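PDB 5N5D: methyltransferase from Streptomyces regensis, which probably transfers a methyl group from S-adenosylmethionine to a hydroxyl group of a precursor during biosynthesis of the pyrrolobenzodiazepine tomaymycin. Local coordinates for residues A[16-21]-A[46-51]; A[55-60]-A[80-85]; A[104-109]-A[115-120]. All blocks are in the same frame, centred on the assembly; numbering follows the deposited sequence.

Interaction 1: residues A[16-21]-A[46-51]; sequences YFSSLL and SAPQGK
Lys-51 and Leu-21 supply the polar link between these two helices: NZ of Lys-51 approaches the carbonyl O of Leu-21 at 2.9 Å, a weak hydrogen bond. The lysine chain leaves with CG anti to its backbone N (chi1 -176°) and bends at chi2 and again at chi4, which carries the ammonium across to the last turn of helix 6-21. A long, flexible cation suits the place, since NZ also bonds Ala-205 O and Thr-204 OG1 of the second subunit. The buried charge is thus held chiefly by the partner chain.

The remaining touch is van der Waals contact around Ser-18. This residue points at the start of helix 47-60, its OG lying 3.5 Å from CG of Pro-48, with the CB of Ala-47 close by. Small residues suit this place, where the backbones come nearest at Ser-18 and Pro-48. The hydroxyl is also hydrogen-bonded to a butanediol, probably from the crystallisation liquor.

Within 46-51, Ser-46 and Gln-49 close a reciprocal pair: Gln-49 N donates to Ser-46 OG at 3.2 Å, and Ser-46 N to Gln-49 OE1 at 3.0 Å. Proline fits the first turn, which needs no amide donor there. The axes of segments 16-21 and 47-51 cross at 51° and approach to 10.4 Å, and the whole is a capping-box helix start packed against an N-terminal helix at the dimer interface.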
loop_
_atom_site.group_PDB
_atom_site.type_symbol
_atom_site.label_atom_id
_atom_site.label_comp_id
_atom_site.label_asym_id
_atom_site.label_seq_id
_atom_site.Cartn_x
_atom_site.Cartn_y
_atom_site.Cartn_z
ATOM N N TYR A 16 -5.203 9.410 15.231
ATOM C CA TYR A 16 -4.264 10.514 15.062
ATOM C C TYR A 16 -3.934 10.737 13.590
ATOM O O TYR A 16 -4.068 11.849 13.071
ATOM C CB TYR A 16 -2.984 10.251 15.863
ATOM C CG TYR A 16 -1.879 11.200 15.464
ATOM C CD1 TYR A 16 -1.856 12.509 15.928
ATOM C CD2 TYR A 16 -0.879 10.797 14.601
ATOM C CE1 TYR A 16 -0.860 13.382 15.539
ATOM C CE2 TYR A 16 0.122 11.660 14.206
ATOM C CZ TYR A 16 0.125 12.951 14.672
ATOM O OH TYR A 16 1.138 13.780 14.249
ATOM N N PHE A 17 -3.480 9.692 12.898
ATOM C CA PHE A 17 -3.161 9.837 11.480
ATOM C C PHE A 17 -4.388 10.267 10.691
ATOM O O PHE A 17 -4.320 11.176 9.854
ATOM C CB PHE A 17 -2.622 8.520 10.917
ATOM C CG PHE A 17 -1.230 8.163 11.359
ATOM C CD1 PHE A 17 -0.244 9.117 11.499
ATOM C CD2 PHE A 17 -0.905 6.836 11.592
ATOM C CE1 PHE A 17 1.040 8.761 11.891
ATOM C CE2 PHE A 17 0.366 6.477 11.985
ATOM C CZ PHE A 17 1.338 7.440 12.139
ATOM N N SER A 18 -5.523 9.618 10.950
ATOM C CA SER A 18 -6.770 9.945 10.265
ATOM C C SER A 18 -7.143 11.411 10.447
ATOM O O SER A 18 -7.571 12.076 9.494
ATOM C CB SER A 18 -7.896 9.056 10.795
ATOM O OG SER A 18 -8.376 8.187 9.795
ATOM N N SER A 19 -7.010 11.925 11.673
ATOM C CA SER A 19 -7.413 13.296 11.958
ATOM C C SER A 19 -6.686 14.291 11.069
ATOM O O SER A 19 -7.245 15.340 10.724
ATOM C CB SER A 19 -7.164 13.631 13.436
ATOM O OG SER A 19 -5.791 13.870 13.722
ATOM N N LEU A 20 -5.450 13.989 10.688
ATOM C CA LEU A 20 -4.659 14.897 9.879
ATOM C C LEU A 20 -4.739 14.594 8.394
ATOM O O LEU A 20 -4.605 15.516 7.579
ATOM C CB LEU A 20 -3.193 14.860 10.329
ATOM C CG LEU A 20 -2.977 15.411 11.752
ATOM C CD1 LEU A 20 -1.587 15.118 12.283
ATOM C CD2 LEU A 20 -3.204 16.918 11.760
ATOM N N LEU A 21 -4.969 13.332 8.010
ATOM C CA LEU A 21 -4.823 12.950 6.611
ATOM C C LEU A 21 -6.119 12.603 5.888
ATOM O O LEU A 21 -6.148 12.695 4.657
ATOM C CB LEU A 21 -3.881 11.746 6.481
ATOM C CG LEU A 21 -2.458 11.931 7.006
ATOM C CD1 LEU A 21 -1.619 10.702 6.648
ATOM C CD2 LEU A 21 -1.795 13.187 6.498
ATOM N N SER A 46 -11.420 0.680 7.120
ATOM C CA SER A 46 -11.232 1.881 7.911
ATOM C C SER A 46 -11.027 3.085 6.997
ATOM O O SER A 46 -10.805 2.959 5.792
ATOM C CB SER A 46 -10.017 1.731 8.816
ATOM O OG SER A 46 -8.839 1.713 8.027
ATOM N N ALA A 47 -11.062 4.277 7.588
ATOM C CA ALA A 47 -10.804 5.471 6.788
ATOM C C ALA A 47 -9.412 5.446 6.168
ATOM O O ALA A 47 -9.300 5.689 4.953
ATOM C CB ALA A 47 -11.036 6.724 7.638
ATOM N N PRO A 48 -8.334 5.157 6.906
ATOM C CA PRO A 48 -7.011 5.112 6.257
ATOM C C PRO A 48 -6.925 4.058 5.168
ATOM O O PRO A 48 -6.257 4.273 4.147
ATOM C CB PRO A 48 -6.058 4.805 7.422
ATOM C CG PRO A 48 -6.795 5.227 8.658
ATOM C CD PRO A 48 -8.236 4.940 8.361
ATOM N N GLN A 49 -7.603 2.921 5.359
ATOM C CA GLN A 49 -7.603 1.849 4.362
ATOM C C GLN A 49 -8.394 2.229 3.117
ATOM O O GLN A 49 -7.975 1.929 1.989
ATOM C CB GLN A 49 -8.198 0.581 4.969
ATOM C CG GLN A 49 -7.343 -0.099 6.005
ATOM C CD GLN A 49 -8.092 -1.216 6.732
ATOM O OE1 GLN A 49 -9.309 -1.377 6.576
ATOM N NE2 GLN A 49 -7.369 -1.980 7.532
ATOM N N GLY A 50 -9.571 2.831 3.301
ATOM C CA GLY A 50 -10.317 3.318 2.160
ATOM C C GLY A 50 -9.542 4.369 1.393
ATOM O O GLY A 50 -9.524 4.362 0.162
ATOM N N LYS A 51 -8.866 5.270 2.111
ATOM C CA LYS A 51 -8.030 6.267 1.449
ATOM C C LYS A 51 -6.904 5.597 0.668
ATOM O O LYS A 51 -6.566 6.025 -0.442
ATOM C CB LYS A 51 -7.470 7.247 2.485
ATOM C CG LYS A 51 -6.644 8.404 1.910
ATOM C CD LYS A 51 -7.513 9.535 1.416
ATOM C CE LYS A 51 -6.690 10.712 0.869
ATOM N NZ LYS A 51 -6.241 11.701 1.903
#

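Interaction 2: residues A[55-60]-A[80-85]; sequences LLARLR and ARALPP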
loop_
_atom_site.group_PDB
_atom_site.type_symbol
_atom_site.label_atom_id
_atom_site.label_comp_id
_atom_site.label_asym_id
_atom_site.label_seq_id
_atom_site.Cartn_x
_atom_site.Cartn_y
_atom_site.Cartn_z
ATOM N N LEU A 55 -6.120 6.006 -3.264
ATOM C CA LEU A 55 -4.837 6.452 -3.796
ATOM C C LEU A 55 -4.244 5.436 -4.765
ATOM O O LEU A 55 -3.643 5.818 -5.775
ATOM C CB LEU A 55 -3.868 6.735 -2.649
ATOM C CG LEU A 55 -4.266 7.899 -1.735
ATOM C CD1 LEU A 55 -3.284 8.031 -0.595
ATOM C CD2 LEU A 55 -4.348 9.218 -2.518
ATOM N N LEU A 56 -4.392 4.141 -4.476
ATOM C CA LEU A 56 -3.930 3.125 -5.417
ATOM C C LEU A 56 -4.641 3.252 -6.757
ATOM O O LEU A 56 -4.006 3.160 -7.813
ATOM C CB LEU A 56 -4.143 1.731 -4.832
ATOM C CG LEU A 56 -3.264 1.378 -3.633
ATOM C CD1 LEU A 56 -3.750 0.089 -2.985
ATOM C CD2 LEU A 56 -1.793 1.257 -4.025
ATOM N N ALA A 57 -5.960 3.457 -6.737
ATOM C CA ALA A 57 -6.694 3.635 -7.987
ATOM C C ALA A 57 -6.198 4.859 -8.746
ATOM O O ALA A 57 -6.050 4.825 -9.974
ATOM C CB ALA A 57 -8.190 3.753 -7.696
ATOM N N ARG A 58 -5.950 5.960 -8.037
ATOM C CA ARG A 58 -5.499 7.174 -8.710
ATOM C C ARG A 58 -4.080 7.018 -9.246
ATOM O O ARG A 58 -3.766 7.487 -10.347
ATOM C CB ARG A 58 -5.598 8.359 -7.754
ATOM C CG ARG A 58 -7.040 8.727 -7.424
ATOM C CD ARG A 58 -7.138 9.832 -6.414
ATOM N NE ARG A 58 -6.661 11.109 -6.927
ATOM C CZ ARG A 58 -6.773 12.254 -6.269
ATOM N NH1 ARG A 58 -7.350 12.282 -5.073
ATOM N NH2 ARG A 58 -6.311 13.364 -6.806
ATOM N N LEU A 59 -3.214 6.333 -8.497
ATOM C CA LEU A 59 -1.857 6.093 -8.976
ATOM C C LEU A 59 -1.864 5.247 -10.241
ATOM O O LEU A 59 -1.048 5.457 -11.144
ATOM C CB LEU A 59 -1.036 5.411 -7.882
ATOM C CG LEU A 59 -0.614 6.318 -6.731
ATOM C CD1 LEU A 59 -0.096 5.465 -5.588
ATOM C CD2 LEU A 59 0.448 7.301 -7.197
ATOM N N ARG A 60 -2.763 4.269 -10.306
ATOM C CA ARG A 60 -2.944 3.447 -11.496
ATOM C C ARG A 60 -3.653 4.194 -12.619
ATOM O O ARG A 60 -3.659 3.710 -13.757
ATOM C CB ARG A 60 -3.734 2.191 -11.109
ATOM C CG ARG A 60 -4.044 1.203 -12.238
ATOM C CD ARG A 60 -2.791 0.541 -12.786
ATOM N NE ARG A 60 -2.087 1.389 -13.747
ATOM C CZ ARG A 60 -0.967 1.048 -14.378
ATOM N NH1 ARG A 60 -0.400 -0.138 -14.168
ATOM N NH2 ARG A 60 -0.411 1.898 -15.231
ATOM N N ALA A 80 -14.938 5.020 -6.201
ATOM C CA ALA A 80 -15.586 5.809 -7.242
ATOM C C ALA A 80 -15.008 7.213 -7.312
ATOM O O ALA A 80 -14.929 7.797 -8.396
ATOM C CB ALA A 80 -17.096 5.867 -7.001
ATOM N N ARG A 81 -14.584 7.769 -6.174
ATOM C CA ARG A 81 -14.036 9.119 -6.184
ATOM C C ARG A 81 -12.635 9.193 -6.780
ATOM O O ARG A 81 -12.139 10.303 -7.013
ATOM C CB ARG A 81 -14.050 9.687 -4.765
ATOM C CG ARG A 81 -15.438 10.138 -4.357
ATOM C CD ARG A 81 -15.491 10.722 -2.958
ATOM N NE ARG A 81 -16.772 11.388 -2.747
ATOM C CZ ARG A 81 -17.247 11.762 -1.565
ATOM N NH1 ARG A 81 -16.547 11.534 -0.462
ATOM N NH2 ARG A 81 -18.431 12.352 -1.484
ATOM N N ALA A 82 -11.995 8.055 -7.040
ATOM C CA ALA A 82 -10.737 8.031 -7.769
ATOM C C ALA A 82 -10.941 8.104 -9.277
ATOM O O ALA A 82 -9.968 8.311 -10.008
ATOM C CB ALA A 82 -9.959 6.761 -7.429
ATOM N N LEU A 83 -12.176 7.942 -9.753
ATOM C CA LEU A 83 -12.425 7.754 -11.170
ATOM C C LEU A 83 -12.465 9.079 -11.926
ATOM O O LEU A 83 -12.905 10.098 -11.391
ATOM C CB LEU A 83 -13.752 7.046 -11.391
ATOM C CG LEU A 83 -13.855 5.592 -10.945
ATOM C CD1 LEU A 83 -15.311 5.144 -10.953
ATOM C CD2 LEU A 83 -13.019 4.712 -11.855
ATOM N N PRO A 84 -12.066 9.066 -13.194
ATOM C CA PRO A 84 -12.309 10.212 -14.066
ATOM C C PRO A 84 -13.772 10.276 -14.459
ATOM O O PRO A 84 -14.521 9.310 -14.252
ATOM C CB PRO A 84 -11.422 9.913 -15.280
ATOM C CG PRO A 84 -11.442 8.431 -15.350
ATOM C CD PRO A 84 -11.406 7.965 -13.917
ATOM N N PRO A 85 -14.215 11.378 -15.062
ATOM C CA PRO A 85 -15.644 11.503 -15.387
ATOM C C PRO A 85 -16.165 10.447 -16.343
ATOM O O PRO A 85 -17.381 10.232 -16.382
ATOM C CB PRO A 85 -15.738 12.903 -16.002
ATOM C CG PRO A 85 -14.577 13.633 -15.447
ATOM C CD PRO A 85 -13.482 12.631 -15.313
#
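The backbones of helix 47-60 and the turn after helix 74-80 come nearest at Arg-58 and Ala-82, whose CA atoms are 5.4 Å apart, a close approach that suits the small side chain of Ala-82. Ala-82 occupies a type I beta turn running from Ala-80 to Leu-83, closed by the bond from Leu-83 N to Ala-80 O at 3.1 Å. The turn presents the methyl of Ala-82 to the helix.

That methyl carries the contact, touching two neighbouring helix residues. From Ala-57 comes another methyl: the methyl of Ala-82 points at the flank of the Ala-57 methyl, CB to CB 3.5 Å, tighter than usual for carbons, so that the pair is closely fitted. From Arg-58 comes the aliphatic root of the chain, with CG 3.5 Å from the CB of Ala-82 and 3.8 Å from its CA. A chi1 of -68° lays the start of this chain alongside the turn; after a bend at chi3 the guanidinium goes elsewhere, and its NH1 donates to NE2 of His-54, which lies one turn back in the same helix and itself touches Ala-82. Arginine therefore serves twice, as a hydrocarbon wall next to the alanine and as a polar end at the partly exposed margin. Alanine suits both Ala-57 and Ala-82, since a methyl fits where the backbones run close.

On the sheet side, Ala-57 and Leu-83 both touch Ile-65 of strand 64-68, while Leu-56 reaches Val-167 of strand 165-169. Leu-59 packs on Leu-223 of the second subunit, so helix 47-60 lies between the central sheet with its connecting turn and the partner chain.

Interaction 3: residues A[104-109]-A[115-120]; sequences SRLAEA and VEQHVG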
loop_
_atom_site.group_PDB
_atom_site.type_symbol
_atom_site.label_atom_id
_atom_site.label_comp_id
_atom_site.label_asym_id
_atom_site.label_seq_id
_atom_site.Cartn_x
_atom_site.Cartn_y
_atom_site.Cartn_z
ATOM N N SER A 104 -27.940 4.667 -1.652
ATOM C CA SER A 104 -28.247 5.963 -1.056
ATOM C C SER A 104 -26.975 6.735 -0.723
ATOM O O SER A 104 -26.912 7.955 -0.925
ATOM C CB SER A 104 -29.097 5.766 0.194
ATOM O OG SER A 104 -30.357 5.195 -0.127
ATOM N N ARG A 105 -25.957 6.045 -0.200
ATOM C CA ARG A 105 -24.686 6.697 0.103
ATOM C C ARG A 105 -24.001 7.193 -1.165
ATOM O O ARG A 105 -23.442 8.295 -1.190
ATOM C CB ARG A 105 -23.755 5.735 0.843
ATOM C CG ARG A 105 -24.320 5.098 2.103
ATOM C CD ARG A 105 -24.561 6.108 3.203
ATOM N NE ARG A 105 -25.830 6.819 3.062
ATOM C CZ ARG A 105 -27.017 6.313 3.386
ATOM N NH1 ARG A 105 -27.115 5.074 3.854
ATOM N NH2 ARG A 105 -28.112 7.046 3.237
ATOM N N LEU A 106 -23.998 6.375 -2.217
ATOM C CA LEU A 106 -23.328 6.779 -3.449
ATOM C C LEU A 106 -24.000 7.992 -4.076
ATOM O O LEU A 106 -23.324 8.849 -4.662
ATOM C CB LEU A 106 -23.292 5.603 -4.422
ATOM C CG LEU A 106 -22.417 4.446 -3.931
ATOM C CD1 LEU A 106 -22.769 3.169 -4.677
ATOM C CD2 LEU A 106 -20.934 4.772 -4.079
ATOM N N ALA A 107 -25.325 8.088 -3.962
ATOM C CA ALA A 107 -26.027 9.277 -4.427
ATOM C C ALA A 107 -25.635 10.497 -3.601
ATOM O O ALA A 107 -25.325 11.561 -4.153
ATOM C CB ALA A 107 -27.534 9.039 -4.367
ATOM N N GLU A 108 -25.639 10.357 -2.270
ATOM C CA GLU A 108 -25.204 11.446 -1.398
ATOM C C GLU A 108 -23.782 11.877 -1.731
ATOM O O GLU A 108 -23.446 13.066 -1.660
ATOM C CB GLU A 108 -25.289 11.014 0.069
ATOM C CG GLU A 108 -26.707 10.791 0.592
ATOM C CD GLU A 108 -26.750 9.975 1.880
ATOM O OE1 GLU A 108 -25.688 9.495 2.336
ATOM O OE2 GLU A 108 -27.857 9.812 2.441
ATOM N N ALA A 109 -22.931 10.917 -2.094
ATOM C CA ALA A 109 -21.531 11.191 -2.381
ATOM C C ALA A 109 -21.318 11.882 -3.719
ATOM O O ALA A 109 -20.204 12.349 -3.976
ATOM C CB ALA A 109 -20.739 9.889 -2.360
ATOM N N VAL A 115 -21.273 4.582 -10.988
ATOM C CA VAL A 115 -21.346 3.281 -10.334
ATOM C C VAL A 115 -22.428 2.438 -10.991
ATOM O O VAL A 115 -23.539 2.914 -11.247
ATOM C CB VAL A 115 -21.601 3.414 -8.823
ATOM C CG1 VAL A 115 -21.596 2.038 -8.163
ATOM C CG2 VAL A 115 -20.544 4.294 -8.188
ATOM N N GLU A 116 -22.090 1.180 -11.251
ATOM C CA GLU A 116 -23.014 0.169 -11.743
ATOM C C GLU A 116 -23.091 -0.912 -10.673
ATOM O O GLU A 116 -22.142 -1.686 -10.495
ATOM C CB GLU A 116 -22.527 -0.389 -13.078
ATOM C CG GLU A 116 -23.306 -1.565 -13.615
ATOM C CD GLU A 116 -22.660 -2.127 -14.860
ATOM O OE1 GLU A 116 -22.330 -1.325 -15.760
ATOM O OE2 GLU A 116 -22.457 -3.355 -14.924
ATOM N N GLN A 117 -24.203 -0.952 -9.947
ATOM C CA GLN A 117 -24.386 -1.921 -8.878
ATOM C C GLN A 117 -25.076 -3.177 -9.392
ATOM O O GLN A 117 -25.984 -3.111 -10.227
ATOM C CB GLN A 117 -25.216 -1.328 -7.741
ATOM C CG GLN A 117 -24.526 -0.220 -6.980
ATOM C CD GLN A 117 -25.303 0.177 -5.746
ATOM O OE1 GLN A 117 -25.864 1.271 -5.677
ATOM N NE2 GLN A 117 -25.350 -0.716 -4.765
ATOM N N HIS A 118 -24.656 -4.322 -8.854
ATOM C CA HIS A 118 -25.274 -5.613 -9.120
ATOM C C HIS A 118 -25.622 -6.268 -7.796
ATOM O O HIS A 118 -24.855 -6.182 -6.832
ATOM C CB HIS A 118 -24.346 -6.529 -9.924
ATOM C CG HIS A 118 -24.051 -6.026 -11.301
ATOM N ND1 HIS A 118 -24.680 -6.518 -12.424
ATOM C CD2 HIS A 118 -23.204 -5.063 -11.735
ATOM C CE1 HIS A 118 -24.229 -5.883 -13.492
ATOM N NE2 HIS A 118 -23.331 -4.996 -13.100
ATOM N N VAL A 119 -26.782 -6.916 -7.752
ATOM C CA VAL A 119 -27.244 -7.628 -6.567
ATOM C C VAL A 119 -27.303 -9.112 -6.907
ATOM O O VAL A 119 -28.037 -9.518 -7.819
ATOM C CB VAL A 119 -28.613 -7.111 -6.091
ATOM C CG1 VAL A 119 -29.150 -7.963 -4.950
ATOM C CG2 VAL A 119 -28.497 -5.665 -5.651
ATOM N N GLY A 120 -26.551 -9.914 -6.174
ATOM C CA GLY A 120 -26.587 -11.354 -6.344
ATOM C C GLY A 120 -25.268 -11.980 -5.934
ATOM O O GLY A 120 -24.360 -11.316 -5.439
#
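Leu-106 is the residue of helix 96-108 that meets strand 115-119 here, but the residue before it steadies the same turn. Arg-105 grips Glu-108 side-on with two nitrogens, NE to OE1 at 2.8 Å and NH2 to OE2 at 2.9 Å, both nearly straight. Both oxygens lie close to the guanidinium plane, but the carboxylate is tilted, so the nitrogens meet them from above its plane. Lys-30 forms a second salt bridge with Glu-108 OE2, tying this outer side of the helix to helix 26-31.

Leu-106 next points at the strand. The chi1 of -66° turns the leucine's fork toward it, and CD1 lies 3.8 Å from CG1 of Val-115 and CD2 4.2 Å from its CG2, the two side chains crossing at about a right angle. Branched residues suit this meeting, each methyl having a counterpart. CD1 also lies 3.8 Å from OE1 of Gln-117, whose extended chain comes from the opposite direction. Two residues on, Glu-108 returns to the ionic side.

The chemistry is thus mostly hydrophobic: leucine and valine pack a helix of the beta-alpha-beta unit onto strand 115-119, at the edge of this chain's sheet, whereas the amide of Gln-117 directs NE2 to Ala-99 O in the same helix, giving the strand a polar tie beside the apolar one.

Overall arrangement
Interactions 1 and 2 share helix 47-60, using its first turn and its C-terminal part; their centres are 17 Å apart, and both touch the second subunit. Interaction 3 lies on the other side of the turn after helix 74-80, also 17 Å from interaction 2 and joined to it directly: Arg-81 NH2 stands 3.1 Å from Ala-109 O, a probable hydrogen bond, and CB of Ala-80 packs on CG2 of Val-115 at 4.0 Å. Interactions 1 and 3 do not touch, their nearest atoms being about 12 Å apart. Among the three, interaction 3 alone includes a residue of the S-adenosylmethionine pocket, Gly-120, which follows the edge strand of the Rossmann-like sheet and touches the cofactor.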